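Side-chain contact in origin of replication complex subunit 1B (Arabidopsis thaliana, PDB 5HH7), which recognises the unmodified histone H3 tail through its BAH-PHD cassette and serves as a subunit of the origin recognition complex that binds replication origins: residues A[154-159]-A[217-222]. Numbering follows the deposited sequence.
Sequences WYMIPE and YDVHWR
Met156 reaches from the end of strand 148-156 to Tyr217 and Val219, and the contact rests on its last two side-chain atoms. CB points toward the partner segment, and CG and SD continue the line as an extended arm: CG lies anti to the backbone N (chi1 175°) and SD anti to CA. Neither CB nor CG meets the partner segment; SD is the first atom to do so, lying 4.1 Å from Tyr217 CE2 and 4.2 Å from Tyr217 CD2, two adjacent ring carbons. The sulfur stands 5.1 Å from the centroid of the Tyr217 ring and 67° off its normal, an oblique Met-aromatic contact. A bend at chi3 (-72°) then turns CE out of the extended line, bringing Met156 CE to 4.1 Å from Val219 CG2 in van der Waals contact. Only 92 Å² is buried in total, in keeping with so narrow a bridge.

Val219 sits inside a turn closed by Asp218 OD1, which accepts from Trp221 N at 2.9 Å through its anti lone pair, an Asx motif, while the other carboxylate oxygen of Asp218 bonds to Asn178. Strand 175-184 pairs with both flanking strands, antiparallel to 148-156 and parallel to 210-218, through backbone bonds such as Met156 with Tyr175 and Tyr217 with Leu176. Met156 thus reaches across an intervening strand, whose Thr177 it also touches, to the end of strand 210-218 and the turn leading into strand 223-226: next-but-one strand packing within the mixed beta-sheet of the BAH domain, away from the histone-binding regions and zinc sites.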
loop_
_atom_site.group_PDB
_atom_site.type_symbol
_atom_site.label_atom_id
_atom_site.label_comp_id
_atom_site.label_asym_id
_atom_site.label_seq_id
_atom_site.Cartn_x
_atom_site.Cartn_y
_atom_site.Cartn_z
ATOM N N TRP A 154 -2.694 -10.240 -8.128
ATOM C CA TRP A 154 -3.091 -8.844 -7.972
ATOM C C TRP A 154 -3.912 -8.558 -6.721
ATOM O O TRP A 154 -4.832 -9.303 -6.381
ATOM C CB TRP A 154 -3.882 -8.372 -9.197
ATOM C CG TRP A 154 -3.124 -8.444 -10.488
ATOM C CD1 TRP A 154 -3.429 -9.213 -11.574
ATOM C CD2 TRP A 154 -1.935 -7.720 -10.830
ATOM N NE1 TRP A 154 -2.505 -9.011 -12.573
ATOM C CE2 TRP A 154 -1.578 -8.098 -12.142
ATOM C CE3 TRP A 154 -1.139 -6.790 -10.157
ATOM C CZ2 TRP A 154 -0.457 -7.581 -12.791
ATOM C CZ3 TRP A 154 -0.025 -6.278 -10.804
ATOM C CH2 TRP A 154 0.302 -6.672 -12.108
ATOM N N TYR A 155 -3.577 -7.463 -6.047
ATOM C CA TYR A 155 -4.473 -6.883 -5.066
ATOM C C TYR A 155 -5.463 -6.009 -5.826
ATOM O O TYR A 155 -5.242 -5.668 -6.996
ATOM C CB TYR A 155 -3.712 -6.045 -4.034
ATOM C CG TYR A 155 -2.927 -6.857 -3.020
ATOM C CD1 TYR A 155 -3.559 -7.427 -1.920
ATOM C CD2 TYR A 155 -1.555 -7.039 -3.154
ATOM C CE1 TYR A 155 -2.854 -8.166 -0.987
ATOM C CE2 TYR A 155 -0.836 -7.782 -2.222
ATOM C CZ TYR A 155 -1.494 -8.340 -1.139
ATOM O OH TYR A 155 -0.800 -9.075 -0.205
ATOM N N MET A 156 -6.554 -5.652 -5.163
ATOM C CA MET A 156 -7.545 -4.763 -5.752
ATOM C C MET A 156 -8.118 -3.849 -4.674
ATOM O O MET A 156 -8.440 -4.302 -3.576
ATOM C CB MET A 156 -8.663 -5.570 -6.421
ATOM C CG MET A 156 -9.822 -4.726 -6.958
ATOM S SD MET A 156 -11.095 -5.714 -7.785
ATOM C CE MET A 156 -10.239 -6.185 -9.289
ATOM N N ILE A 157 -8.231 -2.562 -4.981
ATOM C CA ILE A 157 -8.844 -1.623 -4.050
ATOM C C ILE A 157 -10.361 -1.793 -4.103
ATOM O O ILE A 157 -10.907 -2.184 -5.136
ATOM C CB ILE A 157 -8.436 -0.163 -4.353
ATOM C CG1 ILE A 157 -8.927 0.263 -5.736
ATOM C CG2 ILE A 157 -6.923 -0.002 -4.245
ATOM C CD1 ILE A 157 -8.629 1.719 -6.063
ATOM N N PRO A 158 -11.045 -1.528 -2.978
ATOM C CA PRO A 158 -12.496 -1.736 -2.891
ATOM C C PRO A 158 -13.286 -1.015 -3.982
ATOM O O PRO A 158 -14.270 -1.568 -4.468
ATOM C CB PRO A 158 -12.843 -1.173 -1.506
ATOM C CG PRO A 158 -11.608 -1.401 -0.707
ATOM C CD PRO A 158 -10.468 -1.154 -1.674
ATOM N N GLU A 159 -12.855 0.185 -4.366
ATOM C CA GLU A 159 -13.553 0.956 -5.396
ATOM C C GLU A 159 -13.634 0.211 -6.724
ATOM O O GLU A 159 -14.558 0.425 -7.508
ATOM C CB GLU A 159 -12.866 2.306 -5.627
ATOM C CG GLU A 159 -13.223 3.386 -4.622
ATOM C CD GLU A 159 -12.360 3.335 -3.377
ATOM O OE1 GLU A 159 -11.522 2.409 -3.263
ATOM O OE2 GLU A 159 -12.525 4.223 -2.512
ATOM N N TYR A 217 -10.571 -11.971 -2.641
ATOM C CA TYR A 217 -11.750 -11.614 -3.422
ATOM C C TYR A 217 -11.727 -12.330 -4.761
ATOM O O TYR A 217 -10.846 -12.083 -5.579
ATOM C CB TYR A 217 -11.798 -10.102 -3.649
ATOM C CG TYR A 217 -12.946 -9.624 -4.524
ATOM C CD1 TYR A 217 -14.266 -9.777 -4.118
ATOM C CD2 TYR A 217 -12.704 -9.001 -5.745
ATOM C CE1 TYR A 217 -15.319 -9.328 -4.906
ATOM C CE2 TYR A 217 -13.755 -8.551 -6.545
ATOM C CZ TYR A 217 -15.057 -8.717 -6.118
ATOM O OH TYR A 217 -16.101 -8.266 -6.904
ATOM N N ASP A 218 -12.681 -13.225 -4.986
ATOM C CA ASP A 218 -12.785 -13.853 -6.294
ATOM C C ASP A 218 -13.589 -12.950 -7.208
ATOM O O ASP A 218 -14.785 -12.751 -7.003
ATOM C CB ASP A 218 -13.426 -15.237 -6.224
ATOM C CG ASP A 218 -13.287 -15.997 -7.533
ATOM O OD1 ASP A 218 -14.144 -15.818 -8.427
ATOM O OD2 ASP A 218 -12.305 -16.755 -7.678
ATOM N N VAL A 219 -12.918 -12.401 -8.214
ATOM C CA VAL A 219 -13.518 -11.412 -9.095
ATOM C C VAL A 219 -14.666 -11.993 -9.928
ATOM O O VAL A 219 -15.644 -11.301 -10.211
ATOM C CB VAL A 219 -12.447 -10.766 -10.005
ATOM C CG1 VAL A 219 -13.073 -9.747 -10.948
ATOM C CG2 VAL A 219 -11.353 -10.114 -9.152
ATOM N N HIS A 220 -14.554 -13.263 -10.305
ATOM C CA HIS A 220 -15.597 -13.914 -11.096
ATOM C C HIS A 220 -16.872 -14.162 -10.292
ATOM O O HIS A 220 -17.980 -13.890 -10.763
ATOM C CB HIS A 220 -15.095 -15.238 -11.681
ATOM C CG HIS A 220 -14.151 -15.074 -12.831
ATOM N ND1 HIS A 220 -12.780 -15.095 -12.681
ATOM C CD2 HIS A 220 -14.380 -14.884 -14.152
ATOM C CE1 HIS A 220 -12.207 -14.928 -13.859
ATOM N NE2 HIS A 220 -13.157 -14.797 -14.770
ATOM N N TRP A 221 -16.712 -14.688 -9.082
ATOM C CA TRP A 221 -17.863 -15.016 -8.246
ATOM C C TRP A 221 -18.295 -13.840 -7.388
ATOM O O TRP A 221 -19.358 -13.880 -6.761
ATOM C CB TRP A 221 -17.569 -16.237 -7.372
ATOM C CG TRP A 221 -17.477 -17.498 -8.161
ATOM C CD1 TRP A 221 -16.360 -18.252 -8.375
ATOM C CD2 TRP A 221 -18.542 -18.144 -8.869
ATOM N NE1 TRP A 221 -16.667 -19.335 -9.163
ATOM C CE2 TRP A 221 -17.999 -19.292 -9.480
ATOM C CE3 TRP A 221 -19.901 -17.863 -9.044
ATOM C CZ2 TRP A 221 -18.769 -20.161 -10.251
ATOM C CZ3 TRP A 221 -20.664 -18.727 -9.809
ATOM C CH2 TRP A 221 -20.096 -19.863 -10.402
ATOM N N ARG A 222 -17.470 -12.794 -7.381
ATOM C CA ARG A 222 -17.709 -11.605 -6.568
ATOM C C ARG A 222 -17.968 -12.003 -5.123
ATOM O O ARG A 222 -18.938 -11.567 -4.499
ATOM C CB ARG A 222 -18.857 -10.776 -7.148
ATOM C CG ARG A 222 -18.499 -10.191 -8.509
ATOM C CD ARG A 222 -19.716 -9.752 -9.300
ATOM N NE ARG A 222 -19.329 -9.281 -10.627
ATOM C CZ ARG A 222 -20.187 -8.957 -11.585
ATOM N NH1 ARG A 222 -21.494 -9.057 -11.371
ATOM N NH2 ARG A 222 -19.738 -8.537 -12.763
#